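Local coordinates for ABC transporter substrate-binding protein (Streptococcus pneumoniae, PDB 4OHN), which binds histidine between its two lobes and probably delivers it, or related amino acids, to an ABC uptake transporter in the membrane, at residues A[96-101]-A[207-212]; A[100-105]-A[179-184]. All blocks are in the same frame, centred on the assembly; numbering follows the deposited sequence.

Contact 1 of 2, residues A[96-101]-A[207-212]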
loop_
_atom_site.group_PDB
_atom_site.type_symbol
_atom_site.label_atom_id
_atom_site.label_comp_id
_atom_site.label_asym_id
_atom_site.label_seq_id
_atom_site.Cartn_x
_atom_site.Cartn_y
_atom_site.Cartn_z
ATOM N N ALA A 96 -3.843 13.951 -6.133
ATOM C CA ALA A 96 -4.359 14.497 -4.881
ATOM C C ALA A 96 -4.602 13.361 -3.903
ATOM O O ALA A 96 -4.825 12.219 -4.312
ATOM C CB ALA A 96 -5.642 15.264 -5.113
ATOM N N PHE A 97 -4.550 13.668 -2.615
ATOM C CA PHE A 97 -4.795 12.693 -1.567
ATOM C C PHE A 97 -5.898 13.118 -0.609
ATOM O O PHE A 97 -6.024 14.278 -0.246
ATOM C CB PHE A 97 -3.523 12.424 -0.748
ATOM C CG PHE A 97 -2.475 11.625 -1.481
ATOM C CD1 PHE A 97 -1.392 12.253 -2.046
ATOM C CD2 PHE A 97 -2.565 10.255 -1.571
ATOM C CE1 PHE A 97 -0.413 11.516 -2.716
ATOM C CE2 PHE A 97 -1.597 9.512 -2.243
ATOM C CZ PHE A 97 -0.513 10.145 -2.802
ATOM N N SER A 98 -6.666 12.121 -0.183
ATOM C CA SER A 98 -7.503 12.246 1.012
ATOM C C SER A 98 -6.622 12.477 2.234
ATOM O O SER A 98 -5.394 12.380 2.185
ATOM C CB SER A 98 -8.320 10.976 1.238
ATOM O OG SER A 98 -7.485 9.894 1.646
ATOM N N ASN A 99 -7.261 12.768 3.356
ATOM C CA ASN A 99 -6.594 12.652 4.638
ATOM C C ASN A 99 -6.029 11.227 4.776
ATOM O O ASN A 99 -6.576 10.261 4.246
ATOM C CB ASN A 99 -7.560 12.937 5.793
ATOM C CG ASN A 99 -7.857 14.384 5.955
ATOM O OD1 ASN A 99 -7.166 15.238 5.436
ATOM N ND2 ASN A 99 -8.869 14.681 6.733
ATOM N N SER A 100 -4.937 11.105 5.510
ATOM C CA SER A 100 -4.352 9.799 5.754
ATOM C C SER A 100 -5.147 9.023 6.810
ATOM O O SER A 100 -5.691 9.603 7.750
ATOM C CB SER A 100 -2.883 9.940 6.144
ATOM O OG SER A 100 -2.128 10.515 5.080
ATOM N N TYR A 101 -5.199 7.703 6.667
ATOM C CA TYR A 101 -6.030 6.879 7.551
ATOM C C TYR A 101 -5.272 5.841 8.351
ATOM O O TYR A 101 -5.864 5.191 9.206
ATOM C CB TYR A 101 -7.192 6.235 6.777
ATOM C CG TYR A 101 -6.764 5.339 5.657
ATOM C CD1 TYR A 101 -6.472 4.011 5.880
ATOM C CD2 TYR A 101 -6.624 5.830 4.360
ATOM C CE1 TYR A 101 -6.062 3.179 4.842
ATOM C CE2 TYR A 101 -6.206 5.006 3.323
ATOM C CZ TYR A 101 -5.919 3.697 3.578
ATOM O OH TYR A 101 -5.520 2.840 2.572
ATOM N N ALA A 207 2.386 7.374 5.673
ATOM C CA ALA A 207 0.965 7.206 5.924
ATOM C C ALA A 207 0.271 6.830 4.631
ATOM O O ALA A 207 0.648 7.270 3.547
ATOM C CB ALA A 207 0.365 8.457 6.504
ATOM N N PHE A 208 -0.756 6.007 4.772
ATOM C CA PHE A 208 -1.605 5.623 3.664
ATOM C C PHE A 208 -2.737 6.625 3.505
ATOM O O PHE A 208 -3.312 7.116 4.485
ATOM C CB PHE A 208 -2.251 4.261 3.928
ATOM C CG PHE A 208 -1.297 3.080 3.963
ATOM C CD1 PHE A 208 -0.098 3.065 3.279
ATOM C CD2 PHE A 208 -1.673 1.924 4.645
ATOM C CE1 PHE A 208 0.720 1.949 3.307
ATOM C CE2 PHE A 208 -0.855 0.817 4.667
ATOM C CZ PHE A 208 0.338 0.826 4.001
ATOM N N ALA A 209 -3.075 6.928 2.263
ATOM C CA ALA A 209 -4.205 7.784 1.945
ATOM C C ALA A 209 -4.779 7.305 0.611
ATOM O O ALA A 209 -4.280 6.367 -0.021
ATOM C CB ALA A 209 -3.774 9.255 1.874
ATOM N N VAL A 210 -5.852 7.956 0.171
ATOM C CA VAL A 210 -6.523 7.615 -1.069
ATOM C C VAL A 210 -6.139 8.619 -2.135
ATOM O O VAL A 210 -6.234 9.823 -1.904
ATOM C CB VAL A 210 -8.051 7.607 -0.877
ATOM C CG1 VAL A 210 -8.736 7.115 -2.147
ATOM C CG2 VAL A 210 -8.439 6.730 0.311
ATOM N N GLY A 211 -5.697 8.126 -3.286
ATOM C CA GLY A 211 -5.292 8.994 -4.377
ATOM C C GLY A 211 -6.358 9.204 -5.423
ATOM O O GLY A 211 -7.016 8.244 -5.826
ATOM N N SER A 212 -6.488 10.453 -5.880
ATOM C CA SER A 212 -7.406 10.831 -6.948
ATOM C C SER A 212 -6.715 11.727 -7.944
ATOM O O SER A 212 -5.642 12.256 -7.697
ATOM C CB SER A 212 -8.638 11.587 -6.400
ATOM O OG SER A 212 -8.334 12.943 -6.114
HETATM O O HOH W 1 -4.640 3.575 0.046
#
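Ala-96 and Ser-212 face each other as a hydrogen-bonded antiparallel pair: Ala-96 N donates to Ser-212 O and Ser-212 N returns a bond to Ala-96 O, both 2.9 Å. Two residues on, past the non-hydrogen-bonded pair of Phe-97 and Gly-211, Ser-98 N reaches Val-210 O at 2.9 Å. The expected reciprocal bond is replaced by a side chain. With chi1 at 70°, the hydroxyl of Ser-98 is tucked between its own N and carbonyl carbon, where OG accepts from Val-210 N (2.9 Å, 161° at the hydrogen) and donates to Asn-99 O. Ser-98 OG therefore takes the place a backbone carbonyl would have in the pairing of strands 96-97 and 206-212. This edge belongs to the large mixed sheet of a periplasmic-binding-protein fold, and Asn-224 of helix 217-232 takes up Asn-99 N. The two segments meet again at Tyr-101, whose N donates to Phe-208 O (2.9 Å). Its ring lies over Phe-208 CB in a CH-pi contact, 4.2 Å from CB to the ring centroid, while the Phe-208 ring leads off toward the bound histidine. A water at the tyrosine ring's edge links Tyr-101 OH with Ala-209 O. Outside this polar framework, Ala-209 CB packs against Phe-97 CD2 at 3.8 Å, and Ala-207 CB meets the Ser-100 side chain.

Contact 2 of 2, residues A[100-105]-A[179-184]. With HIS (histidine), chain B.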
loop_
_atom_site.group_PDB
_atom_site.type_symbol
_atom_site.label_atom_id
_atom_site.label_comp_id
_atom_site.label_asym_id
_atom_site.label_seq_id
_atom_site.Cartn_x
_atom_site.Cartn_y
_atom_site.Cartn_z
ATOM N N SER A 100 -4.937 11.105 5.510
ATOM C CA SER A 100 -4.352 9.799 5.754
ATOM C C SER A 100 -5.147 9.023 6.810
ATOM O O SER A 100 -5.691 9.603 7.750
ATOM C CB SER A 100 -2.883 9.940 6.144
ATOM O OG SER A 100 -2.128 10.515 5.080
ATOM N N TYR A 101 -5.199 7.703 6.667
ATOM C CA TYR A 101 -6.030 6.879 7.551
ATOM C C TYR A 101 -5.272 5.841 8.351
ATOM O O TYR A 101 -5.864 5.191 9.206
ATOM C CB TYR A 101 -7.192 6.235 6.777
ATOM C CG TYR A 101 -6.764 5.339 5.657
ATOM C CD1 TYR A 101 -6.472 4.011 5.880
ATOM C CD2 TYR A 101 -6.624 5.830 4.360
ATOM C CE1 TYR A 101 -6.062 3.179 4.842
ATOM C CE2 TYR A 101 -6.206 5.006 3.323
ATOM C CZ TYR A 101 -5.919 3.697 3.578
ATOM O OH TYR A 101 -5.520 2.840 2.572
ATOM N N MET A 102 -3.983 5.645 8.052
ATOM C CA MET A 102 -3.138 4.617 8.696
ATOM C C MET A 102 -1.641 4.949 8.554
ATOM O O MET A 102 -1.200 5.349 7.477
ATOM C CB MET A 102 -3.417 3.252 8.042
ATOM C CG MET A 102 -2.800 2.041 8.751
ATOM S SD MET A 102 -3.137 0.448 7.947
ATOM C CE MET A 102 -4.917 0.442 7.820
ATOM N N LYS A 103 -0.850 4.758 9.613
ATOM C CA LYS A 103 0.595 4.868 9.492
ATOM C C LYS A 103 1.172 3.592 8.902
ATOM O O LYS A 103 0.591 2.516 8.995
ATOM C CB LYS A 103 1.239 5.126 10.857
ATOM C CG LYS A 103 0.692 6.366 11.563
ATOM C CD LYS A 103 0.820 7.611 10.695
ATOM C CE LYS A 103 0.266 8.837 11.392
ATOM N NZ LYS A 103 0.594 10.080 10.647
ATOM N N ASN A 104 2.363 3.713 8.327
ATOM C CA ASN A 104 3.065 2.571 7.774
ATOM C C ASN A 104 4.550 2.849 7.826
ATOM O O ASN A 104 4.965 4.006 7.937
ATOM C CB ASN A 104 2.609 2.346 6.336
ATOM C CG ASN A 104 3.286 1.161 5.669
ATOM O OD1 ASN A 104 3.275 0.013 6.190
ATOM N ND2 ASN A 104 3.962 1.455 4.557
ATOM N N GLU A 105 5.347 1.793 7.794
ATOM C CA GLU A 105 6.795 1.915 7.767
ATOM C C GLU A 105 7.348 0.958 6.749
ATOM O O GLU A 105 6.775 -0.092 6.508
ATOM C CB GLU A 105 7.413 1.604 9.129
ATOM C CG GLU A 105 6.973 2.550 10.253
ATOM C CD GLU A 105 5.574 2.251 10.797
ATOM O OE1 GLU A 105 5.264 1.069 11.073
ATOM O OE2 GLU A 105 4.783 3.204 10.963
ATOM N N ASP A 179 6.605 -2.893 2.787
ATOM C CA ASP A 179 5.737 -2.322 3.797
ATOM C C ASP A 179 5.578 -3.237 5.002
ATOM O O ASP A 179 5.307 -4.424 4.857
ATOM C CB ASP A 179 4.350 -2.043 3.193
ATOM C CG ASP A 179 4.428 -1.191 1.971
ATOM O OD1 ASP A 179 4.942 -1.666 0.954
ATOM O OD2 ASP A 179 3.967 -0.039 2.039
ATOM N N ARG A 180 5.690 -2.678 6.206
ATOM C CA ARG A 180 5.535 -3.454 7.426
ATOM C C ARG A 180 4.154 -4.088 7.518
ATOM O O ARG A 180 4.023 -5.219 7.947
ATOM C CB ARG A 180 5.837 -2.597 8.653
ATOM C CG ARG A 180 6.035 -3.399 9.949
ATOM C CD ARG A 180 6.610 -2.491 11.049
ATOM N NE ARG A 180 7.371 -3.213 12.062
ATOM C CZ ARG A 180 8.211 -2.632 12.913
ATOM N NH1 ARG A 180 8.408 -1.325 12.862
ATOM N NH2 ARG A 180 8.862 -3.356 13.811
ATOM N N VAL A 181 3.097 -3.381 7.117
ATOM C CA VAL A 181 1.763 -3.973 7.243
ATOM C C VAL A 181 1.647 -5.227 6.406
ATOM O O VAL A 181 1.021 -6.196 6.804
ATOM C CB VAL A 181 0.597 -3.027 6.862
ATOM C CG1 VAL A 181 0.585 -1.801 7.762
ATOM C CG2 VAL A 181 0.629 -2.652 5.370
ATOM N N TYR A 182 2.258 -5.214 5.233
ATOM C CA TYR A 182 2.223 -6.407 4.402
ATOM C C TYR A 182 3.031 -7.531 5.041
ATOM O O TYR A 182 2.546 -8.650 5.192
ATOM C CB TYR A 182 2.735 -6.065 3.000
ATOM C CG TYR A 182 2.704 -7.191 1.989
ATOM C CD1 TYR A 182 1.990 -7.094 0.816
ATOM C CD2 TYR A 182 3.389 -8.362 2.199
ATOM C CE1 TYR A 182 1.979 -8.147 -0.101
ATOM C CE2 TYR A 182 3.365 -9.366 1.323
ATOM C CZ TYR A 182 2.670 -9.273 0.191
ATOM O OH TYR A 182 2.703 -10.368 -0.682
ATOM N N ALA A 183 4.277 -7.237 5.405
ATOM C CA ALA A 183 5.144 -8.267 5.955
ATOM C C ALA A 183 4.515 -8.933 7.159
ATOM O O ALA A 183 4.499 -10.176 7.237
ATOM C CB ALA A 183 6.502 -7.668 6.319
ATOM N N ASN A 184 3.986 -8.147 8.092
ATOM C CA ASN A 184 3.393 -8.705 9.321
ATOM C C ASN A 184 2.234 -9.642 8.984
ATOM O O ASN A 184 2.149 -10.761 9.497
ATOM C CB ASN A 184 2.863 -7.594 10.234
ATOM C CG ASN A 184 3.956 -6.821 10.963
ATOM O OD1 ASN A 184 5.091 -7.266 11.067
ATOM N ND2 ASN A 184 3.586 -5.660 11.510
HETATM N N HIS B . 2.794 1.376 0.070
HETATM C CA HIS B . 3.528 1.102 -1.189
HETATM C C HIS B . 3.114 2.069 -2.275
HETATM O O HIS B . 2.217 2.910 -2.035
HETATM C CB HIS B . 3.422 -0.379 -1.625
HETATM C CG HIS B . 2.138 -0.814 -2.268
HETATM N ND1 HIS B . 2.134 -1.746 -3.293
HETATM C CD2 HIS B . 0.834 -0.555 -2.000
HETATM C CE1 HIS B . 0.890 -2.010 -3.642
HETATM N NE2 HIS B . 0.080 -1.306 -2.869
HETATM O OXT HIS B . 3.710 1.987 -3.370
#
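Asn-104 and Asp-179 meet on the closely packed, ligand-facing side of the contact. With CG anti to the backbone N, Asn-104 carries its amide across the aspartate at about a right angle, yet the amide and carboxylate planes differ by just 16°. The bond from Asn-104 ND2 to Asp-179 OD2 has an ordinary length of 2.9 Å but is weak, bent to 123° at the hydrogen; Glu-206 is the stronger partner of the amide nitrogen. The same Asp-179 OD2 accepts the amino group of the bound histidine (N to OD2, 2.7 Å) and a weak bond from Gln-106. Several donors thus converge on one carboxylate oxygen, which probably favours its charged form and fixes it for the ligand's ammonium group. Next to it the bond is between backbones: Arg-180 N, in the first turn of helix 180-189, donates to Glu-105 O at 2.8 Å. Strand 102-104 and helix 180-184 run almost perpendicular, at 82°, where the strand crosses between the two lobes of this family 3 solute-binding protein, the hinge region of such folds. Val-181 brings CG1 to within 3.6 Å of Asn-104 OD1. Packing thins toward Met-102, whose SD lies 4.4 Å from Val-181 CG1. On the partly exposed side Glu-105 and Arg-180 pass obliquely, the planes of their charged groups steeply inclined; Glu-105 OE1 and Arg-180 NH1 remain 4.3 Å apart, beyond salt-bridge distance.

From the N terminus, the chain reaches 96-101 first, and both contacts start from this neighbourhood, sharing Ser-100 and Tyr-101. Running on through strand 102-111, it passes through strands 127-130, 155-158 and 175-179 and returns at 179-184, where contact 2 closes the shorter loop. It then continues through strand 196-200 to 207-212, where contact 1 closes the longer one; the shorter loop lies wholly within the longer, so the two nest and do not cross. Contact 1 joins strand 96-97 to strand 206-212, whereas contact 2 ties strand 102-111 to helix 180-189. Phe-208 bridges them: its N probably bonds to Met-102 O, and its ring packs on Asn-104 and Val-181, which brings both contacts to the histidine pocket.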